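Local coordinates for protein peroxisomal catalase A (Saccharomyces cerevisiae, PDB 1A4E) that probably breaks down hydrogen peroxide made by peroxisomal oxidases into water and oxygen, using a heme group, and works as a homotetramer, at residues Phe94-Gly99 and Asp105-Pro110; Asn129-Phe134 and Val179-Ser184; Ala175-Met180 and Thr283-Gln288. All coordinates share one frame; numbering follows the deposited sequence.

Contact 1 comes first along the chain; contacts 2 and 3 overlap on helix 176-182, and contact 3 then runs on to 283-288. Contact 1 joins parts of the loop between strands 87-95 and 112-119 of the antiparallel sheet. It lies on the distal side of the heme, as does segment 129-134 of contact 2. The side chain of Thr-283 in contact 3 is about 9 Å from the heme. Centres of contacts 2 and 3 are about 8 Å apart; contact 1 lies about 12 Å from contact 2 and about 19 Å from contact 3. Arg-108 bridges contacts 1 and 2. Helix 176-182 thus lies between loops of the heme region and helices such as 430-440 and 445-457.

Contact 1: Phe94-Gly99 and Asp105-Pro110; sequences FSTVGG and DTVRDP
Asp-109 reaches with one carboxylate oxygen into the backbone of Val-97 and Gly-98. OD2 accepts from Val-97 N at 3.0 Å and from Gly-98 N at 3.1 Å. Both N-H groups come from the same face of the carboxylate. The Val-97 donor stands well above the plane, about 60° out of it. The Gly-98 donor is on the syn side and closer to the plane. A water adds a third link: it donates to Asp-109 OD2 at 2.8 Å and accepts a weak bond from Gly-99 N.

The tight part lies beside this grip. Val-97 CG2 is 3.5 Å from Pro-110 O and 3.9 Å from Pro-110 CB, and the two side chains cross at about a right angle. CG1 of Val-97 is anti to the backbone N (chi1 -178°), which leaves CG2 to meet the proline. The other end is looser. There Thr-96 CG2 comes no nearer than 4.2 Å to Val-107 CG2; Val-107 is partly exposed.

The loop leads out of strand 87-95 of the catalase sheet, next to the distal heme pocket. Ser-95 OG is hydrogen-bonded to ND1 of the active-site residue His-56, and Val-97 lies near the bound azide. The three bonds on OD2 join the start of the loop, Val-97 to Gly-99, to its later part at Asp-109. They would be expected to stabilise the negative charge of Asp-109.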
# COMPACT_ATOMS: atom_id res chain seq x y z
N PHE B 94 0.71 23.20 12.94
CA PHE B 94 1.75 24.14 12.54
C PHE B 94 2.91 23.34 11.98
O PHE B 94 3.15 22.23 12.43
CB PHE B 94 2.25 24.91 13.71
CG PHE B 94 1.22 25.76 14.42
CD1 PHE B 94 0.76 26.94 13.82
CD2 PHE B 94 0.77 25.39 15.68
CE1 PHE B 94 -0.14 27.75 14.50
CE2 PHE B 94 -0.13 26.21 16.35
CZ PHE B 94 -0.59 27.39 15.77
N SER B 95 3.70 23.86 11.04
CA SER B 95 4.78 23.09 10.44
C SER B 95 5.82 23.91 9.71
O SER B 95 5.65 25.11 9.51
CB SER B 95 4.19 22.10 9.45
OG SER B 95 3.39 22.79 8.51
N THR B 96 6.94 23.29 9.33
CA THR B 96 7.89 23.94 8.43
C THR B 96 7.56 23.45 7.01
O THR B 96 6.53 22.79 6.81
CB THR B 96 9.32 23.57 8.88
OG1 THR B 96 9.40 22.15 8.92
CG2 THR B 96 9.68 24.15 10.24
N VAL B 97 8.35 23.75 5.98
CA VAL B 97 8.00 23.32 4.62
C VAL B 97 8.95 22.31 4.00
O VAL B 97 8.52 21.20 3.66
CB VAL B 97 7.89 24.56 3.68
CG1 VAL B 97 7.48 24.16 2.27
CG2 VAL B 97 6.82 25.50 4.18
N GLY B 98 10.25 22.62 3.85
CA GLY B 98 11.15 21.74 3.11
C GLY B 98 11.77 20.58 3.86
O GLY B 98 12.13 19.59 3.24
N GLY B 99 11.89 20.66 5.18
CA GLY B 99 12.58 19.64 5.96
C GLY B 99 11.82 18.34 6.15
O GLY B 99 10.59 18.32 6.13
N ASP B 105 13.02 22.61 14.41
CA ASP B 105 11.97 23.61 14.46
C ASP B 105 12.35 25.01 14.05
O ASP B 105 11.58 25.71 13.40
CB ASP B 105 11.39 23.69 15.86
CG ASP B 105 10.34 22.64 16.16
OD1 ASP B 105 9.83 22.00 15.24
OD2 ASP B 105 9.99 22.49 17.32
N THR B 106 13.56 25.43 14.46
CA THR B 106 14.01 26.79 14.21
C THR B 106 14.95 26.90 13.02
O THR B 106 16.14 27.20 13.15
CB THR B 106 14.66 27.34 15.53
OG1 THR B 106 15.74 26.49 15.88
CG2 THR B 106 13.66 27.42 16.68
N VAL B 107 14.42 26.58 11.83
CA VAL B 107 15.15 26.76 10.58
C VAL B 107 14.46 27.88 9.80
O VAL B 107 13.38 28.33 10.18
CB VAL B 107 15.15 25.49 9.66
CG1 VAL B 107 15.95 24.40 10.34
CG2 VAL B 107 13.72 25.04 9.34
N ARG B 108 15.06 28.38 8.71
CA ARG B 108 14.39 29.37 7.90
C ARG B 108 13.49 28.62 6.93
O ARG B 108 13.91 27.69 6.25
CB ARG B 108 15.43 30.21 7.14
CG ARG B 108 14.87 31.04 5.99
CD ARG B 108 15.86 32.10 5.58
NE ARG B 108 15.66 33.22 6.48
CZ ARG B 108 16.60 33.68 7.30
NH1 ARG B 108 17.81 33.15 7.36
NH2 ARG B 108 16.28 34.65 8.12
N ASP B 109 12.23 29.04 6.95
CA ASP B 109 11.19 28.47 6.10
C ASP B 109 9.92 29.29 6.29
O ASP B 109 9.82 30.02 7.28
CB ASP B 109 10.86 27.02 6.47
CG ASP B 109 11.26 25.95 5.46
OD1 ASP B 109 11.66 26.26 4.34
OD2 ASP B 109 11.15 24.78 5.81
N PRO B 110 8.91 29.19 5.43
CA PRO B 110 7.54 29.45 5.83
C PRO B 110 7.11 28.43 6.88
O PRO B 110 7.68 27.34 7.02
CB PRO B 110 6.72 29.35 4.55
CG PRO B 110 7.75 29.44 3.44
CD PRO B 110 8.98 28.77 4.03
O HOH W 1 12.60 22.73 7.08

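Contact 2: Asn129-Phe134 and Val179-Ser184; sequences NNTPVF and VMILFS. With HEM (protoporphyrin IX containing Fe), chain I; AZI (azide ion), chain H.
A single methyl group, Ile-181 CD1, makes nearly the whole contact, touching three consecutive residues of the other segment. It belongs to helix 176-182 of the catalase fold. The facing segment, 129-134, leaves strand 122-129 at the active-site residue Asn-129 and ends at Phe-134 of the heme pocket. Ile-181 CG1 lies anti to the carbonyl carbon (chi1 -64°), and the chain extends from there to send CD1 at the loop. CD1 packs 3.6 Å from Val-133 CG2 and 3.9 Å from Pro-132 CD. It also lies 3.7 Å from Thr-131 OG1, a hydroxyl that bonds to Gln-178 on the same helix.

The two ends of the segment face the heme. The ring of Phe-134 has the heme methyl CMC over one face, offset toward the rim, with CD2 of the ring 3.8 Å from CMC. The azide binds the iron through N1 at 2.1 Å, and azide N3 lies 3.4 Å from Phe-134 CE1. Tyr-341 is the axial ligand of the iron, and His-56 NE2 is also hydrogen-bonded to the azide. At the other end, Asn-129 ND2 gives N3 of the azide a weak but nearly straight hydrogen bond, 3.4 Å long with an angle of 170° at the hydrogen.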
# COMPACT_ATOMS: atom_id res chain seq x y z
N ASN B 129 -0.55 29.57 5.16
CA ASN B 129 0.84 29.70 5.59
C ASN B 129 1.00 30.95 6.44
O ASN B 129 0.05 31.73 6.59
CB ASN B 129 1.79 29.79 4.40
CG ASN B 129 2.23 28.42 3.89
OD1 ASN B 129 2.27 27.46 4.65
ND2 ASN B 129 2.53 28.28 2.61
N ASN B 130 2.19 31.16 7.03
CA ASN B 130 2.40 32.34 7.85
C ASN B 130 2.94 33.55 7.08
O ASN B 130 3.53 34.48 7.63
CB ASN B 130 3.34 31.96 8.98
CG ASN B 130 4.81 31.88 8.61
OD1 ASN B 130 5.66 32.07 9.48
ND2 ASN B 130 5.15 31.61 7.35
N THR B 131 2.74 33.51 5.76
CA THR B 131 3.14 34.57 4.86
C THR B 131 1.95 34.98 4.00
O THR B 131 1.12 34.13 3.68
CB THR B 131 4.35 34.06 4.03
OG1 THR B 131 4.58 35.06 3.06
CG2 THR B 131 4.16 32.69 3.38
N PRO B 132 1.79 36.27 3.64
CA PRO B 132 0.70 36.77 2.79
C PRO B 132 0.70 36.25 1.36
O PRO B 132 -0.35 36.19 0.70
CB PRO B 132 0.86 38.27 2.81
CG PRO B 132 1.76 38.56 3.98
CD PRO B 132 2.68 37.36 3.99
N VAL B 133 1.90 35.92 0.86
CA VAL B 133 2.08 35.46 -0.51
C VAL B 133 2.78 34.10 -0.58
O VAL B 133 2.97 33.44 0.44
CB VAL B 133 2.88 36.53 -1.31
CG1 VAL B 133 2.07 37.81 -1.40
CG2 VAL B 133 4.20 36.85 -0.63
N PHE B 134 3.13 33.65 -1.79
CA PHE B 134 3.92 32.44 -1.96
C PHE B 134 4.85 32.62 -3.16
O PHE B 134 4.81 33.62 -3.88
CB PHE B 134 2.97 31.25 -2.15
CG PHE B 134 3.58 29.87 -1.91
CD1 PHE B 134 4.12 29.53 -0.67
CD2 PHE B 134 3.59 28.94 -2.96
CE1 PHE B 134 4.68 28.26 -0.48
CE2 PHE B 134 4.15 27.68 -2.76
CZ PHE B 134 4.69 27.34 -1.52
N VAL B 179 10.48 35.75 -1.51
CA VAL B 179 11.87 35.55 -1.10
C VAL B 179 12.29 36.64 -0.11
O VAL B 179 13.02 36.35 0.83
CB VAL B 179 12.76 35.54 -2.36
CG1 VAL B 179 14.23 35.45 -2.01
CG2 VAL B 179 12.40 34.32 -3.19
N MET B 180 11.77 37.86 -0.30
CA MET B 180 12.01 38.98 0.60
C MET B 180 11.48 38.71 2.00
O MET B 180 12.16 38.97 2.99
CB MET B 180 11.33 40.24 0.07
CG MET B 180 11.98 40.89 -1.15
SD MET B 180 13.56 41.66 -0.75
CE MET B 180 12.87 43.09 0.03
N ILE B 181 10.25 38.16 2.08
CA ILE B 181 9.64 37.81 3.36
C ILE B 181 10.37 36.63 4.01
O ILE B 181 10.64 36.67 5.21
CB ILE B 181 8.14 37.46 3.13
CG1 ILE B 181 7.40 38.69 2.63
CG2 ILE B 181 7.50 37.00 4.44
CD1 ILE B 181 6.00 38.36 2.10
N LEU B 182 10.76 35.62 3.21
CA LEU B 182 11.43 34.42 3.68
C LEU B 182 12.76 34.74 4.36
O LEU B 182 13.04 34.24 5.45
CB LEU B 182 11.67 33.48 2.50
CG LEU B 182 12.46 32.20 2.74
CD1 LEU B 182 11.67 31.26 3.61
CD2 LEU B 182 12.78 31.54 1.42
N PHE B 183 13.55 35.61 3.73
CA PHE B 183 14.85 35.95 4.26
C PHE B 183 14.88 37.09 5.26
O PHE B 183 15.96 37.49 5.71
CB PHE B 183 15.78 36.23 3.10
CG PHE B 183 16.32 34.94 2.50
CD1 PHE B 183 17.44 34.33 3.07
CD2 PHE B 183 15.69 34.36 1.40
CE1 PHE B 183 17.92 33.13 2.52
CE2 PHE B 183 16.18 33.17 0.86
CZ PHE B 183 17.29 32.55 1.42
N SER B 184 13.72 37.64 5.62
CA SER B 184 13.68 38.58 6.72
C SER B 184 13.64 37.75 8.01
O SER B 184 13.59 36.52 7.94
CB SER B 184 12.43 39.45 6.62
OG SER B 184 11.23 38.75 6.90
CHA HEM I . 0.81 20.70 2.62
CHB HEM I . 0.43 20.63 -2.16
CHC HEM I . 0.69 25.40 -2.22
CHD HEM I . 0.01 25.45 2.54
C1A HEM I . 0.85 20.26 1.31
C2A HEM I . 0.73 18.86 0.92
C3A HEM I . 0.54 18.85 -0.42
C4A HEM I . 0.57 20.23 -0.85
CMA HEM I . 0.26 17.65 -1.31
CAA HEM I . 0.74 17.67 1.85
CBA HEM I . -0.68 17.19 2.05
CGA HEM I . -0.82 15.97 2.94
O1A HEM I . -0.13 14.98 2.77
O2A HEM I . -1.67 16.04 3.82
C1B HEM I . 0.44 21.93 -2.59
C2B HEM I . 0.41 22.32 -3.98
C3B HEM I . 0.59 23.68 -4.02
C4B HEM I . 0.70 24.09 -2.63
CMB HEM I . 0.23 21.32 -5.12
CAB HEM I . 0.67 24.55 -5.11
CBB HEM I . 0.32 24.29 -6.52
C1C HEM I . 0.50 25.84 -0.93
C2C HEM I . 0.18 27.21 -0.58
C3C HEM I . -0.09 27.22 0.76
C4C HEM I . 0.09 25.86 1.22
CMC HEM I . 0.10 28.36 -1.58
CAC HEM I . -0.50 28.29 1.54
CBC HEM I . -1.72 29.03 1.29
C1D HEM I . 0.19 24.15 2.98
C2D HEM I . 0.12 23.75 4.36
C3D HEM I . 0.38 22.42 4.38
C4D HEM I . 0.58 22.01 3.02
CMD HEM I . -0.19 24.62 5.57
CAD HEM I . 0.48 21.54 5.61
CBD HEM I . -0.82 20.91 6.05
CGD HEM I . -0.61 20.11 7.32
O1D HEM I . -0.21 20.68 8.33
O2D HEM I . -0.82 18.90 7.32
NA HEM I . 0.72 21.09 0.22
NB HEM I . 0.60 23.02 -1.77
NC HEM I . 0.40 25.01 0.17
ND HEM I . 0.46 23.07 2.16
FE HEM I . 0.59 23.05 0.20
N1 AZI H . 2.68 23.12 0.22
N2 AZI H . 3.23 24.29 0.75
N3 AZI H . 3.78 25.46 1.27

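Contact 3: Ala175-Met180 and Thr283-Gln288; sequences AIHQVM and TKVWPQ
Helix 176-182 of the catalase fold is tied near its start to the loop that leads into strand 294-303. His-177 carries the contact. Its ring nitrogen ND1 donates to the carbonyl oxygen of Thr-283 at 2.9 Å, with an angle of 157° at the hydrogen. The oxygen sits at the edge of the imidazole, close to the ring plane. Seen from the acceptor, the donor is tilted 28° from the carbonyl plane. His-177 CG is anti to the backbone N (chi1 -171°), and this carries the ring away from the helix and over to the loop.

The second touch is apolar and lighter. Val-285 brings both methyl groups to one corner of the ring: CG1 lies 4.0 Å from His-177 CE1, and CG2 lies 4.1 Å from the same carbon. The valine is partly exposed and forms the outer side of the contact, while His-177 and Thr-283 are buried.

The threonine side chain looks elsewhere. Its OG1 is hydrogen-bonded to Asp-281, and Lys-284 NZ adds a weak bond to OG1 at 3.2 Å. The lysine forms salt bridges with Asp-281 and Asp-428, so its charge is balanced by these two aspartates. Helix 430-440 is close by: His-177 packs on Gln-431, whose side chain also accepts from Val-285 N.

The ND1 bond helps to fix the rotation of the ring and satisfies a buried carbonyl. It shows that ND1 carries a proton, since a carbonyl oxygen can only accept, but it leaves the total charge of the ring undecided.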
# COMPACT_ATOMS: atom_id res chain seq x y z
N ALA B 175 8.64 35.18 -7.74
CA ALA B 175 8.84 34.70 -6.39
C ALA B 175 9.48 35.71 -5.44
O ALA B 175 9.45 35.50 -4.24
CB ALA B 175 9.73 33.47 -6.40
N ILE B 176 10.02 36.82 -5.98
CA ILE B 176 10.80 37.81 -5.24
C ILE B 176 10.10 38.44 -4.03
O ILE B 176 10.76 38.64 -3.01
CB ILE B 176 11.30 38.84 -6.34
CG1 ILE B 176 12.73 39.25 -5.99
CG2 ILE B 176 10.37 40.03 -6.50
CD1 ILE B 176 13.10 39.87 -4.65
N HIS B 177 8.77 38.71 -4.07
CA HIS B 177 8.05 39.25 -2.92
C HIS B 177 8.14 38.25 -1.77
O HIS B 177 8.44 38.63 -0.64
CB HIS B 177 6.59 39.49 -3.33
CG HIS B 177 5.69 40.25 -2.36
ND1 HIS B 177 4.40 40.50 -2.55
CD2 HIS B 177 6.04 40.77 -1.14
CE1 HIS B 177 3.95 41.14 -1.50
NE2 HIS B 177 4.95 41.30 -0.66
N GLN B 178 7.95 36.96 -2.10
CA GLN B 178 8.05 35.91 -1.11
C GLN B 178 9.47 35.68 -0.62
O GLN B 178 9.65 35.46 0.58
CB GLN B 178 7.50 34.61 -1.67
CG GLN B 178 7.57 33.44 -0.71
CD GLN B 178 6.92 33.62 0.65
OE1 GLN B 178 7.38 33.13 1.68
NE2 GLN B 178 5.80 34.32 0.69
N VAL B 179 10.48 35.75 -1.51
CA VAL B 179 11.87 35.55 -1.10
C VAL B 179 12.29 36.64 -0.11
O VAL B 179 13.02 36.35 0.83
CB VAL B 179 12.76 35.54 -2.36
CG1 VAL B 179 14.23 35.45 -2.01
CG2 VAL B 179 12.40 34.32 -3.19
N MET B 180 11.77 37.86 -0.30
CA MET B 180 12.01 38.98 0.60
C MET B 180 11.48 38.71 2.00
O MET B 180 12.16 38.97 2.99
CB MET B 180 11.33 40.24 0.07
CG MET B 180 11.98 40.89 -1.15
SD MET B 180 13.56 41.66 -0.75
CE MET B 180 12.87 43.09 0.03
N THR B 283 1.19 36.02 -5.62
CA THR B 283 2.33 36.83 -5.22
C THR B 283 1.98 38.28 -4.89
O THR B 283 2.86 39.08 -4.56
CB THR B 283 3.39 36.74 -6.33
OG1 THR B 283 2.84 37.39 -7.46
CG2 THR B 283 3.75 35.30 -6.69
N LYS B 284 0.70 38.65 -4.90
CA LYS B 284 0.26 40.01 -4.63
C LYS B 284 -0.59 40.11 -3.37
O LYS B 284 -1.41 39.24 -3.10
CB LYS B 284 -0.58 40.56 -5.78
CG LYS B 284 0.06 40.58 -7.16
CD LYS B 284 1.19 41.59 -7.28
CE LYS B 284 1.75 41.52 -8.69
NZ LYS B 284 2.47 40.28 -8.87
N VAL B 285 -0.40 41.18 -2.59
CA VAL B 285 -1.24 41.48 -1.45
C VAL B 285 -2.12 42.67 -1.81
O VAL B 285 -1.80 43.47 -2.68
CB VAL B 285 -0.43 41.85 -0.17
CG1 VAL B 285 0.40 40.64 0.18
CG2 VAL B 285 0.49 43.04 -0.36
N TRP B 286 -3.28 42.72 -1.16
CA TRP B 286 -4.23 43.80 -1.31
C TRP B 286 -3.89 44.89 -0.30
O TRP B 286 -3.63 44.59 0.87
CB TRP B 286 -5.66 43.32 -1.03
CG TRP B 286 -6.23 42.23 -1.93
CD1 TRP B 286 -5.59 41.73 -3.04
CD2 TRP B 286 -7.46 41.66 -1.73
NE1 TRP B 286 -6.40 40.84 -3.54
CE2 TRP B 286 -7.52 40.75 -2.81
CE3 TRP B 286 -8.51 41.76 -0.82
CZ2 TRP B 286 -8.64 39.94 -2.98
CZ3 TRP B 286 -9.63 40.95 -0.99
CH2 TRP B 286 -9.69 40.05 -2.07
N PRO B 287 -3.87 46.17 -0.70
CA PRO B 287 -3.55 47.31 0.18
C PRO B 287 -4.58 47.48 1.29
O PRO B 287 -5.79 47.42 1.04
CB PRO B 287 -3.49 48.49 -0.76
CG PRO B 287 -3.41 47.88 -2.15
CD PRO B 287 -4.26 46.63 -2.02
N GLN B 288 -4.13 47.64 2.53
CA GLN B 288 -5.06 47.79 3.65
C GLN B 288 -5.69 49.17 3.83
O GLN B 288 -6.65 49.32 4.60
CB GLN B 288 -4.37 47.38 4.94
CG GLN B 288 -4.19 45.87 4.95
CD GLN B 288 -3.51 45.33 6.19
OE1 GLN B 288 -3.57 45.89 7.29
NE2 GLN B 288 -2.84 44.20 6.02